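Side-chain contacts in putative phosphohistidine phosphatase SixA (Agrobacterium tumefaciens, PDB 2RFL), which probably removes phosphate from phosphohistidine, as a member of branch 1 of the histidine phosphatase superfamily: residues R65-T70 against I83-E88; R51-D56 against L163-A168. All blocks are in the same frame, centred on the assembly; numbering follows the deposited sequence.

Contact 1: residues R65-T70 against I83-E88; sequences RCRQTT and IVYIDE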
# COMPACT_ATOMS: atom_id res chain seq x y z
N ARG A 65 -8.02 10.50 2.04
CA ARG A 65 -8.37 9.09 1.82
C ARG A 65 -7.22 8.13 2.11
O ARG A 65 -7.43 6.93 2.28
CB ARG A 65 -8.93 8.85 0.40
CG ARG A 65 -7.89 8.77 -0.75
CD ARG A 65 -8.64 8.66 -2.14
NE ARG A 65 -7.92 9.15 -3.34
CZ ARG A 65 -7.82 10.44 -3.71
NH1 ARG A 65 -8.37 11.43 -2.99
NH2 ARG A 65 -7.15 10.75 -4.82
N CYS A 66 -6.00 8.63 2.17
CA CYS A 66 -4.86 7.76 2.42
C CYS A 66 -4.64 7.81 3.88
O CYS A 66 -4.39 6.80 4.50
CB CYS A 66 -3.60 8.22 1.67
SG CYS A 66 -3.48 7.54 0.00
N ARG A 67 -4.78 9.00 4.42
CA ARG A 67 -4.66 9.25 5.82
C ARG A 67 -5.61 8.35 6.66
O ARG A 67 -5.16 7.64 7.55
CB ARG A 67 -4.89 10.74 6.04
CG ARG A 67 -3.66 11.54 5.71
CD ARG A 67 -3.84 12.94 6.24
NE ARG A 67 -2.63 13.75 6.20
CZ ARG A 67 -1.68 13.78 7.16
NH1 ARG A 67 -1.78 13.03 8.24
NH2 ARG A 67 -0.62 14.57 7.03
N GLN A 68 -6.90 8.36 6.31
CA GLN A 68 -7.93 7.55 6.96
C GLN A 68 -7.62 6.07 6.70
O GLN A 68 -7.64 5.27 7.66
CB GLN A 68 -9.35 7.91 6.49
CG GLN A 68 -9.85 9.33 6.76
CD GLN A 68 -10.98 9.78 5.76
OE1 GLN A 68 -11.19 9.23 4.67
NE2 GLN A 68 -11.65 10.82 6.13
N THR A 69 -7.28 5.70 5.45
CA THR A 69 -6.86 4.32 5.21
C THR A 69 -5.83 3.90 6.29
O THR A 69 -6.06 2.92 7.00
CB THR A 69 -6.35 4.03 3.74
OG1 THR A 69 -7.33 4.47 2.77
CG2 THR A 69 -6.13 2.54 3.52
N THR A 70 -4.74 4.69 6.44
CA THR A 70 -3.62 4.44 7.40
C THR A 70 -4.09 4.33 8.87
O THR A 70 -3.69 3.40 9.56
CB THR A 70 -2.41 5.47 7.23
OG1 THR A 70 -1.63 5.13 6.07
CG2 THR A 70 -1.50 5.50 8.44
N ILE A 83 5.02 6.08 11.21
CA ILE A 83 4.31 6.55 10.03
C ILE A 83 4.72 7.96 9.59
O ILE A 83 4.83 8.90 10.39
CB ILE A 83 2.76 6.35 10.08
CG1 ILE A 83 2.01 7.64 10.41
CG2 ILE A 83 2.35 5.22 11.01
CD1 ILE A 83 1.82 7.91 11.89
N VAL A 84 4.97 8.10 8.30
CA VAL A 84 5.35 9.38 7.73
C VAL A 84 4.49 9.76 6.53
O VAL A 84 4.18 8.94 5.65
CB VAL A 84 6.79 9.40 7.31
CG1 VAL A 84 7.69 9.42 8.54
CG2 VAL A 84 7.01 8.17 6.47
N TYR A 85 4.15 11.04 6.51
CA TYR A 85 3.31 11.60 5.49
C TYR A 85 4.04 12.49 4.48
O TYR A 85 4.79 13.38 4.83
CB TYR A 85 2.17 12.34 6.16
CG TYR A 85 1.26 11.40 6.89
CD1 TYR A 85 0.34 10.63 6.20
CD2 TYR A 85 1.35 11.25 8.28
CE1 TYR A 85 -0.51 9.76 6.87
CE2 TYR A 85 0.50 10.39 8.96
CZ TYR A 85 -0.42 9.65 8.24
OH TYR A 85 -1.27 8.80 8.88
N ILE A 86 3.78 12.22 3.21
CA ILE A 86 4.57 12.66 2.12
C ILE A 86 3.60 13.13 1.07
O ILE A 86 3.00 12.29 0.38
CB ILE A 86 5.40 11.47 1.59
CG1 ILE A 86 6.30 10.91 2.71
CG2 ILE A 86 6.15 11.83 0.27
CD1 ILE A 86 7.27 9.90 2.30
N ASP A 87 3.43 14.45 0.98
CA ASP A 87 2.50 15.08 0.03
C ASP A 87 2.75 14.62 -1.41
O ASP A 87 1.81 14.39 -2.17
CB ASP A 87 2.59 16.63 0.09
CG ASP A 87 1.77 17.27 1.25
OD1 ASP A 87 0.54 17.07 1.41
OD2 ASP A 87 2.37 18.06 2.00
N GLU A 88 4.03 14.44 -1.75
CA GLU A 88 4.47 14.04 -3.09
C GLU A 88 4.10 12.58 -3.51
O GLU A 88 4.41 12.13 -4.62
CB GLU A 88 5.97 14.29 -3.21
CG GLU A 88 6.45 14.63 -4.61
CD GLU A 88 6.30 16.09 -4.96
OE1 GLU A 88 5.48 16.78 -4.31
OE2 GLU A 88 7.01 16.56 -5.88
O HOH W 1 -3.94 10.93 9.17
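Arg67 and Tyr85 show in miniature how a cationic side chain can join a helix to an outermost strand of the sheet without a direct hydrogen bond. The guanidinium of Arg67 lies flat over one face of the phenol ring, its CZ 3.9 Å from the ring centroid and only 16° off the ring normal, a cation-pi stack with the two planes inclined by 23°. NH1 does most of the touching: it sits over the middle of the ring, 3.6 Å from Tyr85 CE2, while NH2 hangs over the root of the side chain, 3.7 Å from Tyr85 CB. At the far end of the ring, Thr70 meets the phenol from the opposite direction, its methyl CG2 3.3 Å from Tyr85 OH. That methyl is anti to the threonine's backbone N (the OG1 torsion, chi1, is -76°), which turns carbon rather than OG1 to the tyrosine oxygen.

A water in the plane of the guanidinium accepts from Arg67 NH1 at 3.2 Å and makes a weak bond with Tyr85 OH, spanning the stack at its edge. Behind this shell, a weak hydrogen bond from Arg67 NE to the carbonyl of Thr62 helps hold the guanidinium, and backbone bonds from Val84 and Ile86 to Ser60 fix the strand that carries the tyrosine. Helix 64-77 is thereby joined to edge strand 82-85 of the alpha-beta-alpha sandwich. The chemistry is that of a positive charge resting on pi electrons, with the water taking up an N-H of NH1 in the guanidinium plane, where the ring over its face cannot accept it.

Contact 2: residues R51-D56 against L163-A168; sequences RRYRPD and LIDFLA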
# COMPACT_ATOMS: atom_id res chain seq x y z
N ARG A 51 -2.30 -12.36 9.82
CA ARG A 51 -1.11 -12.95 9.23
C ARG A 51 0.14 -12.35 9.88
O ARG A 51 1.25 -12.80 9.65
CB ARG A 51 -1.11 -12.79 7.70
CG ARG A 51 -2.00 -13.78 6.94
CD ARG A 51 -3.45 -13.29 6.83
NE ARG A 51 -4.43 -14.30 7.23
CZ ARG A 51 -5.46 -14.70 6.48
NH1 ARG A 51 -5.68 -14.18 5.28
NH2 ARG A 51 -6.27 -15.64 6.93
N ARG A 52 -0.06 -11.34 10.73
CA ARG A 52 1.01 -10.69 11.48
C ARG A 52 1.88 -9.86 10.52
O ARG A 52 3.10 -9.72 10.67
CB ARG A 52 1.84 -11.71 12.27
CG ARG A 52 1.12 -12.33 13.49
CD ARG A 52 1.34 -11.49 14.73
NE ARG A 52 1.52 -12.28 15.94
CZ ARG A 52 2.48 -13.19 16.11
NH1 ARG A 52 3.33 -13.45 15.13
NH2 ARG A 52 2.58 -13.85 17.25
N TYR A 53 1.20 -9.32 9.51
CA TYR A 53 1.81 -8.48 8.50
C TYR A 53 2.02 -7.05 9.02
O TYR A 53 1.45 -6.10 8.48
CB TYR A 53 0.94 -8.49 7.24
CG TYR A 53 0.97 -9.80 6.47
CD1 TYR A 53 1.98 -10.74 6.69
CD2 TYR A 53 0.03 -10.06 5.46
CE1 TYR A 53 2.02 -11.94 5.96
CE2 TYR A 53 0.06 -11.22 4.72
CZ TYR A 53 1.06 -12.19 4.98
OH TYR A 53 1.10 -13.39 4.27
N ARG A 54 2.86 -6.92 10.06
CA ARG A 54 3.18 -5.66 10.73
C ARG A 54 4.43 -5.00 10.13
O ARG A 54 5.51 -5.60 10.13
CB ARG A 54 3.36 -5.89 12.25
CG ARG A 54 3.55 -4.62 13.09
CD ARG A 54 4.13 -4.89 14.46
NE ARG A 54 5.20 -3.93 14.77
CZ ARG A 54 5.06 -2.76 15.41
NH1 ARG A 54 6.12 -1.97 15.59
NH2 ARG A 54 3.88 -2.34 15.84
N PRO A 55 4.29 -3.76 9.60
CA PRO A 55 5.44 -3.06 9.08
C PRO A 55 6.08 -2.17 10.12
O PRO A 55 5.40 -1.63 10.97
CB PRO A 55 4.85 -2.22 7.93
CG PRO A 55 3.32 -2.27 8.14
CD PRO A 55 3.07 -2.97 9.42
N ASP A 56 7.40 -2.05 10.05
CA ASP A 56 8.18 -1.14 10.92
C ASP A 56 7.88 0.32 10.60
O ASP A 56 7.67 1.11 11.48
CB ASP A 56 9.66 -1.41 10.73
CG ASP A 56 9.99 -2.88 10.85
OD1 ASP A 56 9.24 -3.63 11.51
OD2 ASP A 56 11.01 -3.28 10.30
N LEU A 163 6.27 -11.95 -5.17
CA LEU A 163 4.99 -11.76 -4.47
C LEU A 163 4.65 -13.02 -3.72
O LEU A 163 4.77 -14.12 -4.27
CB LEU A 163 3.85 -11.39 -5.43
CG LEU A 163 2.50 -11.22 -4.75
CD1 LEU A 163 2.21 -9.77 -4.32
CD2 LEU A 163 1.42 -11.73 -5.67
N ILE A 164 4.17 -12.86 -2.49
CA ILE A 164 4.16 -13.94 -1.47
C ILE A 164 2.73 -14.15 -0.92
O ILE A 164 2.39 -15.25 -0.36
CB ILE A 164 5.18 -13.57 -0.33
CG1 ILE A 164 6.61 -13.89 -0.75
CG2 ILE A 164 4.83 -14.09 1.08
CD1 ILE A 164 7.06 -15.28 -0.55
N ASP A 165 1.93 -13.08 -1.06
CA ASP A 165 0.51 -13.00 -0.69
C ASP A 165 -0.15 -11.71 -1.24
O ASP A 165 0.50 -10.69 -1.42
CB ASP A 165 0.36 -13.06 0.85
CG ASP A 165 -1.02 -13.57 1.31
OD1 ASP A 165 -1.92 -13.81 0.45
OD2 ASP A 165 -1.22 -13.73 2.54
N PHE A 166 -1.45 -11.77 -1.50
CA PHE A 166 -2.23 -10.59 -1.84
C PHE A 166 -3.59 -10.59 -1.14
O PHE A 166 -4.29 -11.61 -1.15
CB PHE A 166 -2.42 -10.48 -3.36
CG PHE A 166 -2.70 -9.09 -3.84
CD1 PHE A 166 -3.97 -8.51 -3.69
CD2 PHE A 166 -1.70 -8.33 -4.45
CE1 PHE A 166 -4.23 -7.21 -4.14
CE2 PHE A 166 -1.96 -7.03 -4.90
CZ PHE A 166 -3.22 -6.47 -4.74
N LEU A 167 -3.96 -9.46 -0.52
CA LEU A 167 -5.28 -9.29 0.08
C LEU A 167 -6.21 -8.34 -0.69
O LEU A 167 -5.84 -7.22 -1.00
CB LEU A 167 -5.19 -8.90 1.57
CG LEU A 167 -4.45 -9.90 2.48
CD1 LEU A 167 -4.21 -9.38 3.90
CD2 LEU A 167 -5.13 -11.32 2.52
N ALA A 168 -7.39 -8.84 -1.04
CA ALA A 168 -8.47 -8.05 -1.64
C ALA A 168 -9.80 -8.33 -0.92
O ALA A 168 -9.96 -9.38 -0.28
CB ALA A 168 -8.60 -8.37 -3.10
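With chi1 at -71°, Tyr53 sets its ring anti to its own carbonyl carbon and carries OH across to Asp165, whose carboxylate, anti to its backbone N (chi1 -156°), reaches out to meet it. The two lie far apart in the sequence of an alpha-beta-alpha sandwich: Tyr53 is the centre of an inverse gamma turn in the connection between helix 35-51 and strand 57-60, and Asp165 stands on the edge strand 162-167. There Ile164 and Asp165 both face Val147 of the neighbouring antiparallel strand, a classic beta bulge.

Tyr53 OH donates to Asp165 OD2 over 2.9 Å. The acceptor lies at the edge of the ring and in its plane, and the ring and carboxylate planes stand 80° apart. The other carboxylate oxygen, OD1, takes a weak bond from the backbone N of Phe166, 2.9 Å away but strongly bent, so OD1 leans weakly on its own strand while OD2 takes the bond from the loop.

Arg51, two residues before the tyrosine, supplies the second layer. Its CB lies over the centre of the Tyr53 ring, 3.4 Å above the plane, and its chain then bends at chi2 and chi3 toward the strand. There Leu167 CD2 meets the edge of the guanidinium, 4.0 Å from Arg51 NH1. No salt bridge is made with the aspartate, since Arg51 NH1 remains 5.3 Å from Asp165 OD2, although at that distance the positive charge may still help to stabilise the carboxylate. Tyr53 also touches Val147 and Arg10, so its ring is packed against the sheet as well. The phenol bond enters OD2 through the anti lone pair, the one directed away from OD1.

From the N terminus, the chain runs through strand 10-15 and helix 35-51 before it reaches 51-56, the first half of contact 2. Strand 57-60 then leads to helix 64-77, and contact 1 closes a short loop when strand 82-85 brings 83-88 back to 65-70. The much longer loop of contact 2 closes only at 163-168, near the C-terminal end, so the smaller closure lies wholly within the larger and the two do not cross. Their centres are about 18 Å apart, on opposite sides of the chain's centre. Each involves an outermost strand of the same mixed sheet: contact 1 ties 82-85 to a helix, contact 2 ties 162-167 to the loop between helix 35-51 and strand 57-60.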